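PDB 6HDY: 2-hydroxyisobutyryl-CoA synthetase from Aquincola tertiaricarbonis, which belongs to the ANL superfamily of AMP-binding enzymes, with a large AMP-binding domain joined to a smaller C-terminal domain. Local coordinates for residues I402-E407 and V470-E475. Sequence-based numbering, arbitrary orientation.
Sequences IVITRE and VIDDRE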
loop_
_atom_site.group_PDB
_atom_site.type_symbol
_atom_site.label_atom_id
_atom_site.label_comp_id
_atom_site.label_asym_id
_atom_site.label_seq_id
_atom_site.Cartn_x
_atom_site.Cartn_y
_atom_site.Cartn_z
ATOM N N ILE A 402 22.514 -14.878 -13.956
ATOM C CA ILE A 402 22.907 -16.254 -14.250
ATOM C C ILE A 402 22.125 -16.595 -15.524
ATOM O O ILE A 402 20.911 -16.378 -15.558
ATOM C CB ILE A 402 22.600 -17.227 -13.084
ATOM C CG1 ILE A 402 23.133 -16.696 -11.738
ATOM C CG2 ILE A 402 23.117 -18.627 -13.383
ATOM C CD1 ILE A 402 22.378 -17.236 -10.531
ATOM N N VAL A 403 22.831 -16.992 -16.603
ATOM C CA VAL A 403 22.214 -17.328 -17.890
ATOM C C VAL A 403 22.289 -18.850 -18.085
ATOM O O VAL A 403 23.381 -19.427 -18.133
ATOM C CB VAL A 403 22.744 -16.500 -19.102
ATOM C CG1 VAL A 403 22.090 -16.940 -20.402
ATOM C CG2 VAL A 403 22.522 -15.000 -18.888
ATOM N N ILE A 404 21.112 -19.499 -18.101
ATOM C CA ILE A 404 21.001 -20.960 -18.195
ATOM C C ILE A 404 20.056 -21.430 -19.294
ATOM O O ILE A 404 19.361 -20.638 -19.933
ATOM C CB ILE A 404 20.603 -21.618 -16.817
ATOM C CG1 ILE A 404 19.086 -21.408 -16.487
ATOM C CG2 ILE A 404 21.526 -21.195 -15.652
ATOM C CD1 ILE A 404 18.480 -22.355 -15.413
ATOM N N THR A 405 20.032 -22.749 -19.480
ATOM C CA THR A 405 19.085 -23.458 -20.323
ATOM C C THR A 405 18.637 -24.727 -19.603
ATOM O O THR A 405 19.478 -25.492 -19.122
ATOM C CB THR A 405 19.580 -23.663 -21.770
ATOM O OG1 THR A 405 18.468 -24.142 -22.519
ATOM C CG2 THR A 405 20.770 -24.646 -21.893
ATOM N N ARG A 406 17.328 -24.934 -19.480
ATOM C CA ARG A 406 16.863 -26.180 -18.857
ATOM C C ARG A 406 16.438 -27.190 -19.921
ATOM O O ARG A 406 16.080 -28.320 -19.589
ATOM C CB ARG A 406 15.802 -25.953 -17.764
ATOM C CG ARG A 406 16.444 -25.490 -16.451
ATOM C CD ARG A 406 15.608 -25.818 -15.223
ATOM N NE ARG A 406 16.056 -25.091 -14.031
ATOM C CZ ARG A 406 15.662 -23.863 -13.721
ATOM N NH1 ARG A 406 14.830 -23.202 -14.517
ATOM N NH2 ARG A 406 16.116 -23.273 -12.623
ATOM N N GLU A 407 16.568 -26.798 -21.206
ATOM C CA GLU A 407 16.223 -27.596 -22.391
ATOM C C GLU A 407 17.326 -28.588 -22.795
ATOM O O GLU A 407 17.026 -29.661 -23.335
ATOM C CB GLU A 407 15.885 -26.666 -23.570
ATOM C CG GLU A 407 14.520 -26.002 -23.462
ATOM C CD GLU A 407 14.315 -24.810 -24.376
ATOM O OE1 GLU A 407 14.155 -25.014 -25.602
ATOM O OE2 GLU A 407 14.287 -23.667 -23.860
ATOM N N VAL A 470 18.042 -15.327 -12.549
ATOM C CA VAL A 470 18.201 -16.403 -13.521
ATOM C C VAL A 470 17.416 -16.111 -14.796
ATOM O O VAL A 470 16.220 -15.814 -14.738
ATOM C CB VAL A 470 17.909 -17.797 -12.928
ATOM C CG1 VAL A 470 17.995 -18.876 -14.003
ATOM C CG2 VAL A 470 18.874 -18.109 -11.794
ATOM N N ILE A 471 18.128 -16.152 -15.941
ATOM C CA ILE A 471 17.586 -15.999 -17.290
ATOM C C ILE A 471 17.716 -17.409 -17.855
ATOM O O ILE A 471 18.836 -17.858 -18.111
ATOM C CB ILE A 471 18.342 -14.933 -18.138
ATOM C CG1 ILE A 471 18.431 -13.582 -17.402
ATOM C CG2 ILE A 471 17.668 -14.760 -19.508
ATOM C CD1 ILE A 471 19.584 -12.692 -17.877
ATOM N N ASP A 472 16.579 -18.131 -17.952
ATOM C CA ASP A 472 16.494 -19.537 -18.349
ATOM C C ASP A 472 16.208 -19.769 -19.868
ATOM O O ASP A 472 15.865 -20.883 -20.260
ATOM C CB ASP A 472 15.457 -20.245 -17.442
ATOM C CG ASP A 472 15.079 -21.668 -17.829
ATOM O OD1 ASP A 472 15.982 -22.534 -17.865
ATOM O OD2 ASP A 472 13.899 -21.897 -18.174
ATOM N N ASP A 473 16.457 -18.759 -20.719
ATOM C CA ASP A 473 16.235 -18.780 -22.171
ATOM C C ASP A 473 17.364 -19.504 -22.947
ATOM O O ASP A 473 18.542 -19.182 -22.783
ATOM C CB ASP A 473 16.049 -17.329 -22.662
ATOM C CG ASP A 473 15.483 -17.139 -24.053
ATOM O OD1 ASP A 473 16.163 -17.518 -25.029
ATOM O OD2 ASP A 473 14.428 -16.482 -24.175
ATOM N N ARG A 474 16.985 -20.474 -23.799
ATOM C CA ARG A 474 17.897 -21.266 -24.636
ATOM C C ARG A 474 18.613 -20.411 -25.702
ATOM O O ARG A 474 19.785 -20.655 -25.973
ATOM C CB ARG A 474 17.147 -22.440 -25.291
ATOM C CG ARG A 474 18.022 -23.590 -25.783
ATOM C CD ARG A 474 17.233 -24.471 -26.741
ATOM N NE ARG A 474 18.029 -25.558 -27.315
ATOM C CZ ARG A 474 17.558 -26.466 -28.167
ATOM N NH1 ARG A 474 16.287 -26.432 -28.552
ATOM N NH2 ARG A 474 18.353 -27.416 -28.638
ATOM N N GLU A 475 17.915 -19.427 -26.304
ATOM C CA GLU A 475 18.491 -18.539 -27.318
ATOM C C GLU A 475 19.487 -17.554 -26.692
ATOM O O GLU A 475 20.536 -17.301 -27.284
ATOM C CB GLU A 475 17.394 -17.790 -28.082
ATOM C CG GLU A 475 16.604 -18.673 -29.037
ATOM C CD GLU A 475 15.537 -17.944 -29.827
ATOM O OE1 GLU A 475 14.694 -17.254 -29.207
ATOM O OE2 GLU A 475 15.530 -18.087 -31.071
#
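Ile404 and Asp472 meet just past the last pair of two parallel strands, Val403 with Ile471, where Ile404 CG1 and CD1 lie against Asp472 OD1 (CD1 at 3.5 Å). Two backbone hydrogen bonds join the segments, Ile471 N to Ile402 O (2.8 Å) and Ile404 N to Ile471 O (2.8 Å). Branched residues suit these extended backbones: Ile402 CD1 reaches Val470 CG2 on one face, and Val403 CG2 reaches Ile471 CD1 on the other. Ile404 CG1 also packs on Val470 CG1.

Arg406 runs its long chain past Asp472 to Ile404. Its CB lies 3.4 Å from Asp472 OD1, and CG rests against the same oxygen. The chain, extended from CG to NE, carries the guanidinium alongside Ile404, and chi4 (85°) turns its plane across the chain, with Ile404 CD1 3.6 Å above its centre. Arginine fits here because its flat face can cover a methyl while its charge serves Asp472: NH1 makes a long salt bridge to OD1 (3.6 Å), which lies well out of the guanidinium plane. NH2 bonds weakly to Met373 O.

Farther on, Arg474 passes Thr405 OG1, and its NH1 forms a long salt bridge with Glu407 OE1 (3.9 Å). Asp473, the N-cap, is a short acceptor suited to N-H groups at a helix start, taking Val476 N and, weakly, Glu475 N.

Strand 470-471 borders the mixed sheet beside strand 399-403, whose other neighbour is strand 413-419. Helix 383-391 packs on Ile402 and Val470; from helix 474-486, Val476, Phe477 and Leu480 meet Val403, and Phe477 also Thr405.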